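Local coordinates for putative uncharacterized protein PH0242 (PDB 3VU1), which forms the C-terminal globular domain of AglB, an archaeal member of the oligosaccharyltransferase family, and carries a bound calcium ion, at residues Thr394-Arg400 with Asp462-Gly468; Ala106-Lys110 with Asn406-Ser412. All coordinates share one frame; numbering follows the deposited sequence.

From the N terminus the chain first meets 106-110, at the start of helix 109-113, and then runs through almost 300 residues of mostly strands and loops before 406-412 folds back on it, closing contact 2. Just before that, strand 385-401 has supplied 394-400. Contact 1 closes later, after strands 412-431 and 434-443 and helix 448-460, when 462-468 pairs with that strand. The order of the four segments is thus alternating, so the two closures cross instead of nesting. They also touch, where R400 of contact 1 meets N406 of contact 2. Contact 2 ties the start of helix 109-113 to the loop between strands 385-401 and 412-431, and contact 1 ties strand 385-401 to strand 464-487.

Contact 1 (Thr394-Arg400 with Asp462-Gly468); sequences TFIYLVR and DKLIIRG
R400 and D462 close one end of a strand pair, 385-401 with 464-487 of an antiparallel sheet, with a salt bridge in which R400 NH2 lies 3.0 Å from both D462 OD1 and OD2. R400 CB rests 3.8 Å from K463 O, the carbonyl that accepts R400 N. CG, anti to N (chi1 -160°), packs near S412 O, and the chain then bends at chi2 and chi3. K463 CG lies over one face of the guanidinium, 3.9 Å from CZ, while NE hydrogen-bonds to N406 OD1 and NH1 makes a weak bond to G403 O. NH2 faces D462, whose carboxylate plane is turned 63° from the guanidinium. Beyond, L398 and I465 form a hydrogen-bonded pair, CB atoms 4.2 Å apart, on the face against helix 60-69; on the opposite face, against helix 448-460, L464 CD1 comes 3.5 Å from Y397 CD1. The strands then slip by one residue: I396 O accepts both R467 N, at 2.9 Å, and G468 N, a classic beta bulge. The chemistry thus changes from apolar packing on both faces to a charged end where polar partners at each guanidinium nitrogen probably limit its rotation and favour a charged D462.

Contact 2 (Ala106-Lys110 with Asn406-Ser412); sequences AITRK and NEDYDAS
R109 and K110, the first residues of helix 109-113, turn their backbone N-H groups onto a type I beta turn from D408 to A411: R109 N bonds to A411 O at 3.0 Å, and K110 N to Y409 O at 2.9 Å. A helix start has amides that no earlier turn of the helix can satisfy, and here two of them are met by carbonyls from a loop almost 300 residues away. T108, the N-cap residue, covers a further amide just past the segment with its side chain, while E111 bonds back to T108 N, consistent with a capping box. The turn has its own brace, an Asx turn in which D408 OD1 accepts D410 N at 2.9 Å.

Side chains widen the contact. With chi1 at -172° the R109 chain reaches out past the turn and runs across one face of the Y409 ring, from CG 3.8 Å from Y409 CD2 to CZ 4.0 Å from the ring centroid. This is a cation-pi contact, with the guanidinium plane tilted 32° from the ring. T108 CG2 packs 3.5 Å from D410 O, and S412 CB lies as close to I107 O. K110 and D410 extend side by side, their charged ends near but not touching, so their attraction is probably modest.

Around this joint, helix 97-103 touches both I107, through S101, and R109, through Y102, and the loop residue E116 lies against Y409. At S412 the loop passes into strand 412-431, where S412 OG bonds to K401 O at the end of strand 385-401. The helix start is thereby docked at the connection between two neighbouring antiparallel strands.

Contact 1 (Thr394-Arg400 with Asp462-Gly468)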
loop_
_atom_site.group_PDB
_atom_site.type_symbol
_atom_site.label_atom_id
_atom_site.label_comp_id
_atom_site.label_asym_id
_atom_site.label_seq_id
_atom_site.Cartn_x
_atom_site.Cartn_y
_atom_site.Cartn_z
ATOM N N THR A 394 4.116 -18.986 -2.105
ATOM C CA THR A 394 4.069 -17.873 -1.167
ATOM C C THR A 394 3.921 -18.457 0.221
ATOM O O THR A 394 2.955 -19.170 0.488
ATOM C CB THR A 394 2.900 -16.890 -1.442
ATOM O OG1 THR A 394 2.954 -16.414 -2.787
ATOM C CG2 THR A 394 2.979 -15.675 -0.537
ATOM N N PHE A 395 4.890 -18.157 1.087
ATOM C CA PHE A 395 4.817 -18.485 2.508
ATOM C C PHE A 395 4.544 -17.224 3.320
ATOM O O PHE A 395 5.348 -16.276 3.326
ATOM C CB PHE A 395 6.152 -19.058 2.998
ATOM C CG PHE A 395 6.413 -20.470 2.580
ATOM C CD1 PHE A 395 6.406 -21.490 3.527
ATOM C CD2 PHE A 395 6.696 -20.784 1.257
ATOM C CE1 PHE A 395 6.662 -22.801 3.158
ATOM C CE2 PHE A 395 6.944 -22.098 0.880
ATOM C CZ PHE A 395 6.923 -23.104 1.829
ATOM N N ILE A 396 3.413 -17.195 4.005
ATOM C CA ILE A 396 3.168 -16.134 4.962
ATOM C C ILE A 396 3.343 -16.774 6.320
ATOM O O ILE A 396 2.679 -17.792 6.635
ATOM C CB ILE A 396 1.759 -15.530 4.830
ATOM C CG1 ILE A 396 1.704 -14.616 3.606
ATOM C CG2 ILE A 396 1.423 -14.734 6.081
ATOM C CD1 ILE A 396 0.298 -14.223 3.159
ATOM N N TYR A 397 4.233 -16.195 7.119
ATOM C CA TYR A 397 4.487 -16.724 8.452
ATOM C C TYR A 397 4.813 -15.655 9.493
ATOM O O TYR A 397 5.048 -14.491 9.150
ATOM C CB TYR A 397 5.614 -17.747 8.384
ATOM C CG TYR A 397 6.911 -17.218 7.792
ATOM C CD1 TYR A 397 7.957 -16.807 8.627
ATOM C CD2 TYR A 397 7.101 -17.149 6.415
ATOM C CE1 TYR A 397 9.154 -16.348 8.115
ATOM C CE2 TYR A 397 8.299 -16.694 5.890
ATOM C CZ TYR A 397 9.322 -16.290 6.748
ATOM O OH TYR A 397 10.524 -15.844 6.253
ATOM N N LEU A 398 4.816 -16.063 10.760
ATOM C CA LEU A 398 5.118 -15.177 11.877
ATOM C C LEU A 398 6.434 -15.555 12.557
ATOM O O LEU A 398 6.796 -16.739 12.623
ATOM C CB LEU A 398 3.986 -15.213 12.901
ATOM C CG LEU A 398 2.571 -14.938 12.392
ATOM C CD1 LEU A 398 1.594 -14.769 13.559
ATOM C CD2 LEU A 398 2.537 -13.734 11.454
ATOM N N VAL A 399 7.155 -14.562 13.062
ATOM C CA VAL A 399 8.326 -14.842 13.884
ATOM C C VAL A 399 8.217 -14.091 15.201
ATOM O O VAL A 399 8.198 -12.863 15.223
ATOM C CB VAL A 399 9.667 -14.524 13.183
ATOM C CG1 VAL A 399 10.834 -14.856 14.115
ATOM C CG2 VAL A 399 9.792 -15.299 11.874
ATOM N N ARG A 400 8.130 -14.844 16.294
ATOM C CA ARG A 400 7.926 -14.247 17.592
ATOM C C ARG A 400 9.089 -13.332 17.895
ATOM O O ARG A 400 10.250 -13.668 17.631
ATOM C CB ARG A 400 7.785 -15.306 18.689
ATOM C CG ARG A 400 7.107 -14.788 19.962
ATOM C CD ARG A 400 7.726 -15.319 21.241
ATOM N NE ARG A 400 8.066 -16.713 21.077
ATOM C CZ ARG A 400 9.042 -17.346 21.711
ATOM N NH1 ARG A 400 9.788 -16.720 22.613
ATOM N NH2 ARG A 400 9.249 -18.631 21.440
ATOM N N ASP A 462 11.028 -22.662 17.520
ATOM C CA ASP A 462 9.691 -22.557 18.095
ATOM C C ASP A 462 9.098 -21.154 17.902
ATOM O O ASP A 462 7.874 -20.977 17.973
ATOM C CB ASP A 462 9.674 -23.000 19.578
ATOM C CG ASP A 462 9.722 -21.815 20.577
ATOM O OD1 ASP A 462 8.697 -21.584 21.290
ATOM O OD2 ASP A 462 10.782 -21.129 20.663
ATOM N N LYS A 463 9.971 -20.168 17.665
ATOM C CA LYS A 463 9.558 -18.810 17.314
ATOM C C LYS A 463 8.707 -18.696 16.026
ATOM O O LYS A 463 8.142 -17.636 15.766
ATOM C CB LYS A 463 10.773 -17.919 17.196
ATOM C CG LYS A 463 11.248 -17.359 18.512
ATOM C CD LYS A 463 12.550 -16.597 18.330
ATOM C CE LYS A 463 13.440 -16.807 19.550
ATOM N NZ LYS A 463 14.506 -15.768 19.719
ATOM N N LEU A 464 8.587 -19.781 15.252
ATOM C CA LEU A 464 7.908 -19.751 13.949
ATOM C C LEU A 464 6.468 -20.258 13.974
ATOM O O LEU A 464 6.207 -21.323 14.527
ATOM C CB LEU A 464 8.705 -20.572 12.924
ATOM C CG LEU A 464 8.128 -20.834 11.531
ATOM C CD1 LEU A 464 8.452 -19.674 10.612
ATOM C CD2 LEU A 464 8.707 -22.110 10.951
ATOM N N ILE A 465 5.551 -19.501 13.361
ATOM C CA ILE A 465 4.167 -19.938 13.155
ATOM C C ILE A 465 3.844 -19.694 11.683
ATOM O O ILE A 465 3.800 -18.562 11.233
ATOM C CB ILE A 465 3.182 -19.143 14.055
ATOM C CG1 ILE A 465 3.680 -19.071 15.502
ATOM C CG2 ILE A 465 1.774 -19.721 14.020
ATOM C CD1 ILE A 465 2.874 -18.147 16.402
ATOM N N ILE A 466 3.668 -20.753 10.911
ATOM C CA ILE A 466 3.293 -20.618 9.500
ATOM C C ILE A 466 1.807 -20.312 9.462
ATOM O O ILE A 466 1.031 -20.961 10.142
ATOM C CB ILE A 466 3.530 -21.918 8.719
ATOM C CG1 ILE A 466 4.948 -22.486 8.958
ATOM C CG2 ILE A 466 3.188 -21.741 7.255
ATOM C CD1 ILE A 466 6.061 -21.979 8.075
ATOM N N ARG A 467 1.396 -19.321 8.686
ATOM C CA ARG A 467 -0.016 -18.947 8.672
ATOM C C ARG A 467 -0.678 -19.219 7.330
ATOM O O ARG A 467 -1.886 -19.261 7.247
ATOM C CB ARG A 467 -0.177 -17.485 9.062
ATOM C CG ARG A 467 0.044 -17.199 10.536
ATOM C CD ARG A 467 -1.298 -16.987 11.195
ATOM N NE ARG A 467 -1.770 -18.181 11.862
ATOM C CZ ARG A 467 -1.919 -18.279 13.180
ATOM N NH1 ARG A 467 -1.663 -17.238 13.977
ATOM N NH2 ARG A 467 -2.352 -19.414 13.706
ATOM N N GLY A 468 0.106 -19.424 6.279
ATOM C CA GLY A 468 -0.466 -19.756 4.980
ATOM C C GLY A 468 0.642 -20.136 4.032
ATOM O O GLY A 468 1.742 -19.616 4.142
#

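Contact 2 (Ala106-Lys110 with Asn406-Ser412)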
loop_
_atom_site.group_PDB
_atom_site.type_symbol
_atom_site.label_atom_id
_atom_site.label_comp_id
_atom_site.label_asym_id
_atom_site.label_seq_id
_atom_site.Cartn_x
_atom_site.Cartn_y
_atom_site.Cartn_z
ATOM N N ALA A 106 2.930 -4.730 15.447
ATOM C CA ALA A 106 3.185 -3.408 16.059
ATOM C C ALA A 106 3.133 -3.398 17.589
ATOM O O ALA A 106 3.736 -2.545 18.223
ATOM C CB ALA A 106 2.199 -2.380 15.504
ATOM N N ILE A 107 2.356 -4.306 18.166
ATOM C CA ILE A 107 2.112 -4.342 19.598
ATOM C C ILE A 107 2.142 -5.784 20.131
ATOM O O ILE A 107 2.009 -6.752 19.385
ATOM C CB ILE A 107 0.754 -3.709 19.978
ATOM C CG1 ILE A 107 -0.422 -4.430 19.313
ATOM C CG2 ILE A 107 0.712 -2.225 19.651
ATOM C CD1 ILE A 107 -1.751 -4.028 19.922
ATOM N N THR A 108 2.315 -5.920 21.434
ATOM C CA THR A 108 2.306 -7.227 22.050
ATOM C C THR A 108 0.871 -7.702 22.304
ATOM O O THR A 108 -0.090 -6.910 22.234
ATOM C CB THR A 108 3.099 -7.231 23.377
ATOM O OG1 THR A 108 2.359 -6.556 24.406
ATOM C CG2 THR A 108 4.455 -6.582 23.178
ATOM N N ARG A 109 0.746 -8.993 22.610
ATOM C CA ARG A 109 -0.529 -9.592 22.965
ATOM C C ARG A 109 -1.159 -8.870 24.144
ATOM O O ARG A 109 -2.368 -8.616 24.146
ATOM C CB ARG A 109 -0.348 -11.065 23.294
ATOM C CG ARG A 109 -1.650 -11.809 23.484
ATOM C CD ARG A 109 -1.503 -13.243 23.040
ATOM N NE ARG A 109 -2.430 -14.077 23.780
ATOM C CZ ARG A 109 -2.113 -15.254 24.296
ATOM N NH1 ARG A 109 -3.016 -15.938 24.975
ATOM N NH2 ARG A 109 -0.884 -15.735 24.152
ATOM N N LYS A 110 -0.322 -8.533 25.124
ATOM C CA LYS A 110 -0.758 -7.820 26.320
ATOM C C LYS A 110 -1.364 -6.480 25.951
ATOM O O LYS A 110 -2.462 -6.140 26.411
ATOM C CB LYS A 110 0.403 -7.602 27.279
ATOM C CG LYS A 110 0.017 -6.766 28.469
ATOM C CD LYS A 110 1.076 -6.805 29.556
ATOM C CE LYS A 110 0.653 -5.865 30.671
ATOM N NZ LYS A 110 1.736 -5.657 31.661
ATOM N N ASN A 406 5.595 -18.672 22.630
ATOM C CA ASN A 406 4.439 -18.226 21.862
ATOM C C ASN A 406 3.186 -17.936 22.672
ATOM O O ASN A 406 2.225 -17.407 22.131
ATOM C CB ASN A 406 4.121 -19.228 20.765
ATOM C CG ASN A 406 5.183 -19.253 19.699
ATOM O OD1 ASN A 406 6.247 -18.637 19.832
ATOM N ND2 ASN A 406 4.912 -19.963 18.636
ATOM N N GLU A 407 3.207 -18.258 23.960
ATOM C CA GLU A 407 2.022 -18.118 24.809
ATOM C C GLU A 407 2.186 -16.980 25.817
ATOM O O GLU A 407 1.213 -16.521 26.422
ATOM C CB GLU A 407 1.675 -19.446 25.486
ATOM C CG GLU A 407 1.544 -20.601 24.497
ATOM C CD GLU A 407 0.624 -21.717 24.977
ATOM O OE1 GLU A 407 0.744 -22.856 24.473
ATOM O OE2 GLU A 407 -0.231 -21.465 25.854
ATOM N N ASP A 408 3.423 -16.518 25.956
ATOM C CA ASP A 408 3.775 -15.373 26.785
ATOM C C ASP A 408 3.099 -14.071 26.215
ATOM O O ASP A 408 3.201 -13.768 25.020
ATOM C CB ASP A 408 5.324 -15.321 26.864
ATOM C CG ASP A 408 5.869 -14.162 27.683
ATOM O OD1 ASP A 408 5.117 -13.255 28.072
ATOM O OD2 ASP A 408 7.092 -14.129 27.926
ATOM N N TYR A 409 2.396 -13.330 27.074
ATOM C CA TYR A 409 1.691 -12.097 26.682
ATOM C C TYR A 409 2.585 -10.930 26.296
ATOM O O TYR A 409 2.118 -9.952 25.675
ATOM C CB TYR A 409 0.702 -11.656 27.766
ATOM C CG TYR A 409 -0.536 -12.515 27.776
ATOM C CD1 TYR A 409 -0.487 -13.828 28.247
ATOM C CD2 TYR A 409 -1.747 -12.036 27.277
ATOM C CE1 TYR A 409 -1.602 -14.634 28.231
ATOM C CE2 TYR A 409 -2.876 -12.836 27.265
ATOM C CZ TYR A 409 -2.789 -14.130 27.743
ATOM O OH TYR A 409 -3.889 -14.938 27.734
ATOM N N ASP A 410 3.866 -11.016 26.641
ATOM C CA ASP A 410 4.767 -9.935 26.267
ATOM C C ASP A 410 5.283 -10.158 24.863
ATOM O O ASP A 410 6.108 -9.404 24.371
ATOM C CB ASP A 410 5.916 -9.774 27.266
ATOM C CG ASP A 410 5.448 -9.258 28.626
ATOM O OD1 ASP A 410 4.716 -8.234 28.689
ATOM O OD2 ASP A 410 5.824 -9.890 29.641
ATOM N N ALA A 411 4.794 -11.210 24.222
ATOM C CA ALA A 411 5.219 -11.549 22.874
ATOM C C ALA A 411 4.549 -10.633 21.856
ATOM O O ALA A 411 3.373 -10.303 21.990
ATOM C CB ALA A 411 4.880 -13.002 22.571
ATOM N N SER A 412 5.304 -10.216 20.852
ATOM C CA SER A 412 4.687 -9.734 19.634
ATOM C C SER A 412 5.090 -10.720 18.534
ATOM O O SER A 412 6.024 -11.508 18.714
ATOM C CB SER A 412 5.108 -8.299 19.331
ATOM O OG SER A 412 6.471 -8.271 19.004
#